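Local structure of ABC transporter, substrate binding protein (Aeropyrum pernix, 3EAF) at residues V48-I53 with W298-A303; S106-L111 with S155-G160; K110-P115 with D376-T381. The protein probably captures a small solute outside the cell and delivers it to a membrane-embedded ABC transporter for uptake. All blocks are in the same frame, centred on the assembly; numbering follows the deposited sequence.

Contact 1: V48-I53 with W298-A303; sequences VNINYI and WLLIKA
I50 extends its longer branch straight toward the helix, CD1 anti about CB-CG1 (chi2 -177°), whereas I301 folds its own branch (chi2 -49°) and swings CD1 round to the strand; these two methyls make the tightest touch, 3.6 Å from I50 CD1 to I301 CD1. The CB of I301 does not point at the strand; only the folded CD1 end reaches it, and the two isoleucines meet at a slant. L300 comes tip to tip with the same strand residue: its CG lies anti to the backbone N (chi1 174°), and L300 CD2 stops 4.2 Å from I50 CD1. One methyl of the strand thus faces two successive helix residues, while the backbones stay apart, the CA atoms of I50 and I301 being 9.4 Å from each other. No hydrogen bond passes between the segments; the contact is purely aliphatic and buried. Its surroundings continue the same chemistry: I50 also rests on V7 of strand 3-11 and F32 of helix 18-38, I301 on F35 of that helix, and L300 on L320 of helix 317-326. The backbone N of I50 is bonded to N36 OD1, while N49 and N51 pair with strand 3-11. A helix from late in the chain laid on a sheet of mainly parallel strands built from its start fits the Rossmann-like lobe of the periplasmic binding protein fold, whose lobes are assembled from separate parts of the chain.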
ATOM      1  N   VAL A  48      16.298   2.174 -22.445  1.00 14.13           N
ATOM      2  CA  VAL A  48      15.596   0.973 -22.017  1.00 13.61           C
ATOM      3  C   VAL A  48      14.110   1.115 -22.325  1.00 13.31           C
ATOM      4  O   VAL A  48      13.483   2.137 -22.011  1.00 13.18           O
ATOM      5  CB  VAL A  48      15.825   0.667 -20.512  1.00 13.61           C
ATOM      6  CG1 VAL A  48      15.098  -0.624 -20.095  1.00 13.17           C
ATOM      7  CG2 VAL A  48      17.310   0.537 -20.222  1.00 13.56           C
ATOM      8  N   ASN A  49      13.578   0.095 -22.985  1.00 13.04           N
ATOM      9  CA  ASN A  49      12.153  -0.047 -23.212  1.00 13.04           C
ATOM     10  C   ASN A  49      11.618  -1.135 -22.302  1.00 12.45           C
ATOM     11  O   ASN A  49      12.213  -2.212 -22.192  1.00 12.21           O
ATOM     12  CB  ASN A  49      11.873  -0.414 -24.671  1.00 13.55           C
ATOM     13  CG  ASN A  49      12.506   0.561 -25.641  1.00 15.15           C
ATOM     14  OD1 ASN A  49      13.462   0.225 -26.337  1.00 18.81           O
ATOM     15  ND2 ASN A  49      12.006   1.789 -25.657  1.00 16.62           N
ATOM     16  N   ILE A  50      10.501  -0.851 -21.640  1.00 11.82           N
ATOM     17  CA  ILE A  50       9.867  -1.851 -20.795  1.00 11.04           C
ATOM     18  C   ILE A  50       8.681  -2.463 -21.520  1.00 11.01           C
ATOM     19  O   ILE A  50       7.696  -1.772 -21.834  1.00 11.10           O
ATOM     20  CB  ILE A  50       9.434  -1.290 -19.415  1.00 11.25           C
ATOM     21  CG1 ILE A  50      10.658  -0.768 -18.639  1.00 10.09           C
ATOM     22  CG2 ILE A  50       8.710  -2.369 -18.617  1.00 10.17           C
ATOM     23  CD1 ILE A  50      10.355  -0.272 -17.243  1.00 10.80           C
ATOM     24  N   ASN A  51       8.801  -3.757 -21.802  1.00 10.52           N
ATOM     25  CA  ASN A  51       7.679  -4.541 -22.277  1.00 10.86           C
ATOM     26  C   ASN A  51       7.015  -5.129 -21.045  1.00 10.66           C
ATOM     27  O   ASN A  51       7.541  -6.064 -20.435  1.00 10.78           O
ATOM     28  CB  ASN A  51       8.146  -5.646 -23.242  1.00 10.92           C
ATOM     29  CG  ASN A  51       7.009  -6.564 -23.687  1.00 11.80           C
ATOM     30  OD1 ASN A  51       5.892  -6.113 -23.963  1.00 13.67           O
ATOM     31  ND2 ASN A  51       7.291  -7.859 -23.753  1.00 10.37           N
ATOM     32  N   TYR A  52       5.882  -4.561 -20.651  1.00 10.76           N
ATOM     33  CA  TYR A  52       5.180  -5.056 -19.467  1.00 11.00           C
ATOM     34  C   TYR A  52       4.037  -5.983 -19.850  1.00 11.24           C
ATOM     35  O   TYR A  52       3.366  -5.772 -20.866  1.00 11.41           O
ATOM     36  CB  TYR A  52       4.704  -3.916 -18.563  1.00 10.99           C
ATOM     37  CG  TYR A  52       3.512  -3.123 -19.066  1.00 11.18           C
ATOM     38  CD1 TYR A  52       2.212  -3.470 -18.695  1.00 10.42           C
ATOM     39  CD2 TYR A  52       3.688  -2.011 -19.887  1.00 11.14           C
ATOM     40  CE1 TYR A  52       1.108  -2.734 -19.149  1.00 11.41           C
ATOM     41  CE2 TYR A  52       2.596  -1.270 -20.348  1.00 11.59           C
ATOM     42  CZ  TYR A  52       1.309  -1.635 -19.970  1.00 12.09           C
ATOM     43  OH  TYR A  52       0.227  -0.897 -20.411  1.00 12.24           O
ATOM     44  N   ILE A  53       3.834  -7.008 -19.029  1.00 11.32           N
ATOM     45  CA  ILE A  53       2.824  -8.024 -19.289  1.00 11.40           C
ATOM     46  C   ILE A  53       1.790  -7.990 -18.153  1.00 11.55           C
ATOM     47  O   ILE A  53       2.062  -8.428 -17.031  1.00 10.55           O
ATOM     48  CB  ILE A  53       3.470  -9.443 -19.452  1.00 11.48           C
ATOM     49  CG1 ILE A  53       4.497  -9.470 -20.596  1.00 12.12           C
ATOM     50  CG2 ILE A  53       2.414 -10.509 -19.699  1.00 11.79           C
ATOM     51  CD1 ILE A  53       5.946  -9.332 -20.142  1.00 13.07           C
ATOM     52  N   TRP A 298       7.582   3.663 -10.910  1.00  7.41           N
ATOM     53  CA  TRP A 298       8.599   4.716 -10.858  1.00  7.96           C
ATOM     54  C   TRP A 298       9.822   4.276 -10.062  1.00  7.98           C
ATOM     55  O   TRP A 298      10.953   4.598 -10.435  1.00  8.46           O
ATOM     56  CB  TRP A 298       8.034   6.000 -10.247  1.00  8.18           C
ATOM     57  CG  TRP A 298       8.765   7.270 -10.636  1.00  8.43           C
ATOM     58  CD1 TRP A 298       9.971   7.380 -11.287  1.00  8.96           C
ATOM     59  CD2 TRP A 298       8.331   8.610 -10.377  1.00  9.23           C
ATOM     60  NE1 TRP A 298      10.297   8.708 -11.462  1.00  8.16           N
ATOM     61  CE2 TRP A 298       9.313   9.482 -10.905  1.00  8.52           C
ATOM     62  CE3 TRP A 298       7.204   9.162  -9.744  1.00  9.54           C
ATOM     63  CZ2 TRP A 298       9.203  10.877 -10.817  1.00  9.21           C
ATOM     64  CZ3 TRP A 298       7.093  10.555  -9.669  1.00  9.22           C
ATOM     65  CH2 TRP A 298       8.085  11.390 -10.211  1.00  8.41           C
ATOM     66  N   LEU A 299       9.599   3.560  -8.959  1.00  7.74           N
ATOM     67  CA  LEU A 299      10.705   3.030  -8.173  1.00  8.04           C
ATOM     68  C   LEU A 299      11.581   2.114  -9.029  1.00  8.04           C
ATOM     69  O   LEU A 299      12.804   2.166  -8.940  1.00  7.98           O
ATOM     70  CB  LEU A 299      10.200   2.290  -6.919  1.00  8.19           C
ATOM     71  CG  LEU A 299      11.280   1.731  -5.975  1.00  8.21           C
ATOM     72  CD1 LEU A 299      12.035   2.865  -5.259  1.00  7.75           C
ATOM     73  CD2 LEU A 299      10.680   0.756  -4.966  1.00  8.26           C
ATOM     74  N   LEU A 300      10.950   1.275  -9.849  1.00  8.08           N
ATOM     75  CA  LEU A 300      11.670   0.430 -10.801  1.00  8.73           C
ATOM     76  C   LEU A 300      12.487   1.261 -11.806  1.00  8.97           C
ATOM     77  O   LEU A 300      13.656   0.954 -12.072  1.00  8.92           O
ATOM     78  CB  LEU A 300      10.694  -0.499 -11.538  1.00  8.64           C
ATOM     79  CG  LEU A 300      11.243  -1.353 -12.679  1.00  9.04           C
ATOM     80  CD1 LEU A 300      12.242  -2.384 -12.157  1.00  9.57           C
ATOM     81  CD2 LEU A 300      10.110  -2.024 -13.441  1.00  8.87           C
ATOM     82  N   ILE A 301      11.868   2.301 -12.360  1.00  9.41           N
ATOM     83  CA  ILE A 301      12.534   3.212 -13.300  1.00 10.37           C
ATOM     84  C   ILE A 301      13.804   3.801 -12.690  1.00 11.01           C
ATOM     85  O   ILE A 301      14.858   3.828 -13.333  1.00 11.46           O
ATOM     86  CB  ILE A 301      11.595   4.382 -13.738  1.00 10.37           C
ATOM     87  CG1 ILE A 301      10.327   3.858 -14.433  1.00 10.95           C
ATOM     88  CG2 ILE A 301      12.340   5.408 -14.602  1.00 10.16           C
ATOM     89  CD1 ILE A 301      10.562   2.836 -15.521  1.00 11.22           C
ATOM     90  N   LYS A 302      13.700   4.259 -11.444  1.00 11.60           N
ATOM     91  CA  LYS A 302      14.848   4.830 -10.736  1.00 12.04           C
ATOM     92  C   LYS A 302      15.965   3.798 -10.555  1.00 11.85           C
ATOM     93  O   LYS A 302      17.145   4.133 -10.690  1.00 11.78           O
ATOM     94  CB  LYS A 302      14.414   5.459  -9.401  1.00 12.34           C
ATOM     95  CG  LYS A 302      13.468   6.663  -9.554  1.00 13.62           C
ATOM     96  CD  LYS A 302      14.174   8.018  -9.436  1.00 15.31           C
ATOM     97  CE  LYS A 302      13.165   9.151  -9.458  1.00 16.01           C
ATOM     98  NZ  LYS A 302      13.713  10.460  -9.030  1.00 16.70           N
ATOM     99  N   ALA A 303      15.592   2.545 -10.282  1.00 11.86           N
ATOM    100  CA  ALA A 303      16.567   1.450 -10.191  1.00 12.19           C
ATOM    101  C   ALA A 303      17.315   1.258 -11.520  1.00 12.46           C
ATOM    102  O   ALA A 303      18.535   1.165 -11.537  1.00 12.43           O
ATOM    103  CB  ALA A 303      15.885   0.148  -9.765  1.00 12.24           C
TER

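Contact 2: S106-L111 with S155-G160; sequences SYSAKL and SRSPIG
S157 OG comes up beside the CB-OG end of S108, 3.7 Å from S108 OG, too far for a bond. A water makes the actual link. It accepts from the backbone N of A109 at 2.9 Å and is hydrogen-bonded to S157 OG at 2.7 Å; the anti setting of that OG (chi1 -175°) carries it out from between the two short helices 153-156 and 159-165 toward the water. S108 OG is engaged by E89 OE2 of helix 85-98 and also accepts from the N of K110 at 3.1 Å, a bent bond of 138° that closes an ST turn at the start of the short 3-10 segment 109-111. The loop carrying S108 follows strand 101-104 of one sheet, and S157 lies after helix 153-156, in the part of the chain beyond strand 142-148 of the other sheet, consistent with a water-mediated link between the two lobes of the binding-protein fold. Further out, a second ST turn leads into the first: S106 OG accepts from the N of S108 at 3.3 Å and is itself bonded to T85 OG1. The O of S108 is taken by Y119 OH, and S157 packs on Y124 at the start of helix 124-139, where P158 and A109 both reach S125.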
ATOM      1  N   SER A 106       1.307  -4.896  -1.728  1.00  7.99           N
ATOM      2  CA  SER A 106       1.397  -5.374  -0.348  1.00  8.02           C
ATOM      3  C   SER A 106       2.556  -4.686   0.354  1.00  7.68           C
ATOM      4  O   SER A 106       3.677  -4.680  -0.156  1.00  7.82           O
ATOM      5  CB  SER A 106       1.624  -6.880  -0.289  1.00  7.96           C
ATOM      6  OG  SER A 106       1.921  -7.264   1.049  1.00  8.85           O
ATOM      7  N   TYR A 107       2.275  -4.098   1.516  1.00  7.26           N
ATOM      8  CA  TYR A 107       3.325  -3.513   2.343  1.00  7.09           C
ATOM      9  C   TYR A 107       3.581  -4.354   3.607  1.00  7.53           C
ATOM     10  O   TYR A 107       3.899  -3.812   4.664  1.00  7.67           O
ATOM     11  CB  TYR A 107       3.008  -2.052   2.688  1.00  6.77           C
ATOM     12  CG  TYR A 107       2.548  -1.204   1.512  1.00  6.14           C
ATOM     13  CD1 TYR A 107       3.291  -1.139   0.326  1.00  6.15           C
ATOM     14  CD2 TYR A 107       1.377  -0.457   1.595  1.00  6.42           C
ATOM     15  CE1 TYR A 107       2.863  -0.350  -0.753  1.00  7.21           C
ATOM     16  CE2 TYR A 107       0.942   0.330   0.539  1.00  5.74           C
ATOM     17  CZ  TYR A 107       1.683   0.380  -0.627  1.00  6.66           C
ATOM     18  OH  TYR A 107       1.231   1.156  -1.664  1.00  7.24           O
ATOM     19  N   SER A 108       3.459  -5.676   3.489  1.00  7.56           N
ATOM     20  CA  SER A 108       3.695  -6.587   4.622  1.00  7.96           C
ATOM     21  C   SER A 108       5.102  -6.507   5.207  1.00  8.62           C
ATOM     22  O   SER A 108       6.094  -6.572   4.471  1.00  8.10           O
ATOM     23  CB  SER A 108       3.427  -8.046   4.218  1.00  8.25           C
ATOM     24  OG  SER A 108       3.861  -8.937   5.242  1.00  8.08           O
ATOM     25  N   ALA A 109       5.178  -6.427   6.538  1.00  8.92           N
ATOM     26  CA  ALA A 109       6.455  -6.401   7.246  1.00  9.66           C
ATOM     27  C   ALA A 109       7.264  -7.681   7.050  1.00 10.23           C
ATOM     28  O   ALA A 109       8.498  -7.661   7.120  1.00 10.47           O
ATOM     29  CB  ALA A 109       6.239  -6.120   8.736  1.00  9.63           C
ATOM     30  N   LYS A 110       6.568  -8.788   6.794  1.00 10.75           N
ATOM     31  CA  LYS A 110       7.209 -10.077   6.533  1.00 11.58           C
ATOM     32  C   LYS A 110       8.115 -10.079   5.284  1.00 11.80           C
ATOM     33  O   LYS A 110       9.020 -10.909   5.176  1.00 11.79           O
ATOM     34  CB  LYS A 110       6.157 -11.199   6.471  1.00 11.64           C
ATOM     35  CG  LYS A 110       5.390 -11.365   7.786  1.00 11.81           C
ATOM     36  CD  LYS A 110       4.490 -12.588   7.801  1.00 12.72           C
ATOM     37  CE  LYS A 110       3.930 -12.828   9.209  1.00 14.60           C
ATOM     38  NZ  LYS A 110       2.926 -13.940   9.222  1.00 16.11           N
ATOM     39  N   LEU A 111       7.927  -9.118   4.380  1.00 20.00           N
ATOM     40  CA  LEU A 111       8.715  -9.003   3.159  1.00 20.00           C
ATOM     41  C   LEU A 111      10.064  -8.346   3.430  1.00 20.00           C
ATOM     42  O   LEU A 111      10.957  -8.514   2.557  1.00 12.16           O
ATOM     43  CB  LEU A 111       7.947  -8.210   2.098  1.00 20.00           C
ATOM     44  CG  LEU A 111       6.660  -8.851   1.573  1.00 20.00           C
ATOM     45  CD1 LEU A 111       5.927  -7.896   0.644  1.00 20.00           C
ATOM     46  CD2 LEU A 111       6.960 -10.166   0.872  1.00 20.00           C
ATOM     47  N   SER A 155      -5.351  -8.736   5.829  1.00  9.89           N
ATOM     48  CA  SER A 155      -6.161  -8.212   6.933  1.00 10.64           C
ATOM     49  C   SER A 155      -5.529  -8.474   8.299  1.00 10.50           C
ATOM     50  O   SER A 155      -5.712  -7.691   9.231  1.00 10.22           O
ATOM     51  CB  SER A 155      -7.562  -8.820   6.887  1.00 10.36           C
ATOM     52  OG  SER A 155      -8.166  -8.582   5.636  1.00 12.05           O
ATOM     53  N   ARG A 156      -4.789  -9.577   8.395  1.00 10.60           N
ATOM     54  CA  ARG A 156      -4.124 -10.001   9.629  1.00 11.53           C
ATOM     55  C   ARG A 156      -2.779  -9.317   9.874  1.00 10.92           C
ATOM     56  O   ARG A 156      -2.299  -9.284  11.005  1.00 10.91           O
ATOM     57  CB  ARG A 156      -3.836 -11.506   9.578  1.00 11.58           C
ATOM     58  CG  ARG A 156      -5.013 -12.445   9.719  1.00 13.16           C
ATOM     59  CD  ARG A 156      -4.502 -13.868  10.036  1.00 13.63           C
ATOM     60  NE  ARG A 156      -3.668 -14.435   8.970  1.00 17.43           N
ATOM     61  CZ  ARG A 156      -4.102 -15.286   8.036  1.00 20.16           C
ATOM     62  NH1 ARG A 156      -5.373 -15.681   8.023  1.00 21.60           N
ATOM     63  NH2 ARG A 156      -3.264 -15.760   7.118  1.00 19.48           N
ATOM     64  N   SER A 157      -2.173  -8.788   8.816  1.00 10.73           N
ATOM     65  CA  SER A 157      -0.722  -8.527   8.799  1.00 10.28           C
ATOM     66  C   SER A 157      -0.159  -7.716   9.979  1.00  9.75           C
ATOM     67  O   SER A 157       0.812  -8.158  10.607  1.00 10.18           O
ATOM     68  CB  SER A 157      -0.269  -7.941   7.448  1.00 10.31           C
ATOM     69  OG  SER A 157       1.145  -7.799   7.404  1.00 10.25           O
ATOM     70  N   PRO A 158      -0.737  -6.532  10.276  1.00  9.24           N
ATOM     71  CA  PRO A 158      -0.181  -5.731  11.373  1.00  9.10           C
ATOM     72  C   PRO A 158      -0.802  -6.013  12.756  1.00  8.99           C
ATOM     73  O   PRO A 158      -0.380  -5.406  13.751  1.00  8.97           O
ATOM     74  CB  PRO A 158      -0.532  -4.308  10.947  1.00  8.89           C
ATOM     75  CG  PRO A 158      -1.860  -4.458  10.291  1.00  9.01           C
ATOM     76  CD  PRO A 158      -1.871  -5.832   9.636  1.00  9.46           C
ATOM     77  N   ILE A 159      -1.783  -6.916  12.819  1.00  8.51           N
ATOM     78  CA  ILE A 159      -2.558  -7.136  14.054  1.00  8.62           C
ATOM     79  C   ILE A 159      -1.681  -7.504  15.260  1.00  8.98           C
ATOM     80  O   ILE A 159      -1.787  -6.887  16.324  1.00  9.34           O
ATOM     81  CB  ILE A 159      -3.728  -8.147  13.846  1.00  8.36           C
ATOM     82  CG1 ILE A 159      -4.760  -7.594  12.852  1.00  7.47           C
ATOM     83  CG2 ILE A 159      -4.398  -8.516  15.180  1.00  7.91           C
ATOM     84  CD1 ILE A 159      -5.455  -6.273  13.278  1.00  6.00           C
ATOM     85  N   GLY A 160      -0.788  -8.473  15.084  1.00  9.17           N
ATOM     86  CA  GLY A 160       0.145  -8.840  16.159  1.00  9.47           C
ATOM     87  C   GLY A 160       0.981  -7.681  16.684  1.00  9.48           C
ATOM     88  O   GLY A 160       1.149  -7.521  17.902  1.00  9.36           O
TER
HETATM   89  O   HOH W   1       2.883  -5.958   8.261  1.00  7.34           O

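Contact 3: K110-P115 with D376-T381; sequences KLLVKP and DCARYT
L112 carries the closest side-chain touch: with CG beside the backbone N (chi1 -62°) and the chain extended beyond it, its CD1 reaches the single methyl of A378, 3.6 Å from L112 CD1 to A378 CB. The type I turn from L111 to K114, closed by the N of K114 bonding to the O of L111, offers L112 at its second position. K110 stretches its methylenes across T381 at about a right angle, K110 CG lying 4.1 Å from T381 CG2 and K110 CE 4.0 Å from T381 O. T381 divides its branches: CG2, anti to the backbone N, faces the lysine, while OG1 (chi1 -56°) is hydrogen-bonded to S125 OG on helix 124-139. D376 is the N-cap of helix 377-382, which carries T381. D376 OD1 takes a weak, long bond from the N of R379, and OD2 receives R379 NH1 at 3.0 Å through the syn lone pair, nearly in the guanidinium plane (14° out). This salt bridge lies within the helix's first turn, and neither partner joins the contact with the loop; R379 also makes a cation-pi contact with F345. The loop between strands 101-104 and 117-118 thus packs on C-terminal helix 377-382, the L112 side chain about 7 Å from that of Y341, a magnesium ligand. Methyl and methylene packing crosses without a hydrogen bond, the K110 ammonium running on past the carbonyl.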
ATOM      1  N   LYS A 110       6.568  -8.788   6.794  1.00 10.75           N
ATOM      2  CA  LYS A 110       7.209 -10.077   6.533  1.00 11.58           C
ATOM      3  C   LYS A 110       8.115 -10.079   5.284  1.00 11.80           C
ATOM      4  O   LYS A 110       9.020 -10.909   5.176  1.00 11.79           O
ATOM      5  CB  LYS A 110       6.157 -11.199   6.471  1.00 11.64           C
ATOM      6  CG  LYS A 110       5.390 -11.365   7.786  1.00 11.81           C
ATOM      7  CD  LYS A 110       4.490 -12.588   7.801  1.00 12.72           C
ATOM      8  CE  LYS A 110       3.930 -12.828   9.209  1.00 14.60           C
ATOM      9  NZ  LYS A 110       2.926 -13.940   9.222  1.00 16.11           N
ATOM     10  N   LEU A 111       7.927  -9.118   4.380  1.00 20.00           N
ATOM     11  CA  LEU A 111       8.715  -9.003   3.159  1.00 20.00           C
ATOM     12  C   LEU A 111      10.064  -8.346   3.430  1.00 20.00           C
ATOM     13  O   LEU A 111      10.957  -8.514   2.557  1.00 12.16           O
ATOM     14  CB  LEU A 111       7.947  -8.210   2.098  1.00 20.00           C
ATOM     15  CG  LEU A 111       6.660  -8.851   1.573  1.00 20.00           C
ATOM     16  CD1 LEU A 111       5.927  -7.896   0.644  1.00 20.00           C
ATOM     17  CD2 LEU A 111       6.960 -10.166   0.872  1.00 20.00           C
ATOM     18  N   LEU A 112      10.181  -7.602   4.473  1.00 12.62           N
ATOM     19  CA  LEU A 112      11.360  -6.769   4.737  1.00 12.49           C
ATOM     20  C   LEU A 112      12.686  -7.525   4.742  1.00 12.83           C
ATOM     21  O   LEU A 112      13.716  -6.960   4.378  1.00 13.43           O
ATOM     22  CB  LEU A 112      11.183  -5.982   6.048  1.00 12.49           C
ATOM     23  CG  LEU A 112      10.023  -4.978   6.105  1.00 11.99           C
ATOM     24  CD1 LEU A 112       9.774  -4.495   7.516  1.00 11.51           C
ATOM     25  CD2 LEU A 112      10.251  -3.800   5.168  1.00 12.43           C
ATOM     26  N   VAL A 113      12.653  -8.798   5.143  1.00 12.51           N
ATOM     27  CA  VAL A 113      13.855  -9.630   5.228  1.00 12.44           C
ATOM     28  C   VAL A 113      14.075 -10.499   3.978  1.00 12.48           C
ATOM     29  O   VAL A 113      15.037 -11.276   3.907  1.00 12.26           O
ATOM     30  CB  VAL A 113      13.851 -10.529   6.501  1.00 12.54           C
ATOM     31  CG1 VAL A 113      13.972  -9.681   7.750  1.00 11.99           C
ATOM     32  CG2 VAL A 113      12.597 -11.415   6.551  1.00 12.70           C
ATOM     33  N   LYS A 114      13.186 -10.352   2.995  1.00 12.12           N
ATOM     34  CA  LYS A 114      13.275 -11.121   1.752  1.00 12.30           C
ATOM     35  C   LYS A 114      14.055 -10.298   0.732  1.00 12.11           C
ATOM     36  O   LYS A 114      13.666  -9.175   0.425  1.00 12.22           O
ATOM     37  CB  LYS A 114      11.878 -11.478   1.227  1.00 12.29           C
ATOM     38  CG  LYS A 114      10.977 -12.209   2.229  1.00 12.77           C
ATOM     39  CD  LYS A 114      11.494 -13.606   2.531  1.00 13.38           C
ATOM     40  CE  LYS A 114      10.538 -14.367   3.436  1.00 14.00           C
ATOM     41  NZ  LYS A 114      11.157 -15.612   3.972  1.00 14.12           N
ATOM     42  N   PRO A 115      15.180 -10.842   0.229  1.00 12.11           N
ATOM     43  CA  PRO A 115      16.147 -10.020  -0.511  1.00 12.20           C
ATOM     44  C   PRO A 115      15.630  -9.318  -1.773  1.00 11.63           C
ATOM     45  O   PRO A 115      16.162  -8.283  -2.132  1.00 12.03           O
ATOM     46  CB  PRO A 115      17.262 -11.016  -0.865  1.00 12.12           C
ATOM     47  CG  PRO A 115      17.120 -12.118   0.166  1.00 12.80           C
ATOM     48  CD  PRO A 115      15.629 -12.243   0.335  1.00 12.15           C
ATOM     49  N   ASP A 376       9.464  -1.124  17.741  1.00 18.88           N
ATOM     50  CA  ASP A 376       9.936  -1.828  16.556  1.00 18.45           C
ATOM     51  C   ASP A 376       8.798  -2.620  15.910  1.00 17.84           C
ATOM     52  O   ASP A 376       8.792  -3.858  15.918  1.00 17.33           O
ATOM     53  CB  ASP A 376      11.121  -2.727  16.900  1.00 18.88           C
ATOM     54  CG  ASP A 376      12.009  -3.012  15.698  1.00 20.21           C
ATOM     55  OD1 ASP A 376      11.591  -2.774  14.543  1.00 21.57           O
ATOM     56  OD2 ASP A 376      13.137  -3.486  15.912  1.00 23.42           O
ATOM     57  N   CYS A 377       7.837  -1.880  15.359  1.00 16.95           N
ATOM     58  CA  CYS A 377       6.642  -2.438  14.725  1.00 16.84           C
ATOM     59  C   CYS A 377       6.970  -3.528  13.707  1.00 16.05           C
ATOM     60  O   CYS A 377       6.356  -4.601  13.711  1.00 16.00           O
ATOM     61  CB  CYS A 377       5.853  -1.327  14.029  1.00 16.77           C
ATOM     62  SG  CYS A 377       5.974   0.294  14.812  1.00 19.82           S
ATOM     63  N   ALA A 378       7.937  -3.237  12.840  1.00 15.36           N
ATOM     64  CA  ALA A 378       8.342  -4.139  11.768  1.00 15.18           C
ATOM     65  C   ALA A 378       8.816  -5.477  12.309  1.00 15.24           C
ATOM     66  O   ALA A 378       8.290  -6.523  11.930  1.00 14.74           O
ATOM     67  CB  ALA A 378       9.429  -3.497  10.921  1.00 14.89           C
ATOM     68  N   ARG A 379       9.804  -5.440  13.203  1.00 15.16           N
ATOM     69  CA  ARG A 379      10.371  -6.675  13.732  1.00 15.81           C
ATOM     70  C   ARG A 379       9.392  -7.490  14.582  1.00 15.73           C
ATOM     71  O   ARG A 379       9.505  -8.712  14.630  1.00 15.87           O
ATOM     72  CB  ARG A 379      11.698  -6.418  14.446  1.00 16.10           C
ATOM     73  CG  ARG A 379      12.810  -6.073  13.458  1.00 17.53           C
ATOM     74  CD  ARG A 379      14.187  -6.046  14.103  1.00 20.28           C
ATOM     75  NE  ARG A 379      15.209  -5.610  13.151  1.00 20.73           N
ATOM     76  CZ  ARG A 379      15.466  -4.341  12.851  1.00 21.52           C
ATOM     77  NH1 ARG A 379      14.781  -3.360  13.425  1.00 22.60           N
ATOM     78  NH2 ARG A 379      16.413  -4.055  11.967  1.00 22.22           N
ATOM     79  N   TYR A 380       8.415  -6.825  15.203  1.00 15.86           N
ATOM     80  CA  TYR A 380       7.346  -7.530  15.928  1.00 16.33           C
ATOM     81  C   TYR A 380       6.641  -8.502  14.993  1.00 16.65           C
ATOM     82  O   TYR A 380       6.408  -9.659  15.347  1.00 16.40           O
ATOM     83  CB  TYR A 380       6.306  -6.563  16.511  1.00 16.39           C
ATOM     84  CG  TYR A 380       6.802  -5.602  17.578  1.00 16.13           C
ATOM     85  CD1 TYR A 380       8.024  -5.793  18.227  1.00 16.09           C
ATOM     86  CD2 TYR A 380       6.021  -4.513  17.961  1.00 15.65           C
ATOM     87  CE1 TYR A 380       8.471  -4.899  19.211  1.00 15.65           C
ATOM     88  CE2 TYR A 380       6.450  -3.630  18.940  1.00 16.46           C
ATOM     89  CZ  TYR A 380       7.674  -3.831  19.562  1.00 16.67           C
ATOM     90  OH  TYR A 380       8.092  -2.947  20.538  1.00 18.00           O
ATOM     91  N   THR A 381       6.316  -8.024  13.794  1.00 16.80           N
ATOM     92  CA  THR A 381       5.601  -8.823  12.810  1.00 17.24           C
ATOM     93  C   THR A 381       6.502  -9.910  12.213  1.00 18.11           C
ATOM     94  O   THR A 381       6.064 -11.047  12.031  1.00 17.83           O
ATOM     95  CB  THR A 381       4.991  -7.932  11.704  1.00 17.01           C
ATOM     96  OG1 THR A 381       4.144  -6.949  12.309  1.00 15.71           O
ATOM     97  CG2 THR A 381       4.167  -8.763  10.717  1.00 16.27           C
TER

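Contact 1 belongs to the hydrophobic interior of one lobe, joining sheet to covering helix through methyl groups. Its centre lies about 26 Å from those of contacts 2 and 3, with no touch. Contacts 2 and 3 are neighbours, about 9 Å between centres, and start from the same loop after strand 101-104: S157 O packs 3.4 Å from T381 CG2, and A109 CB 3.7 Å from T381 CB. Contact 2 is buried yet polar and water-mediated, where segments from the two sheets probably meet. Contact 3 is mostly aliphatic, with no hydrogen bond across it, but reaches the surface through partly exposed K110; its L112 side chain lies about 12 Å from the bound magnesium ion.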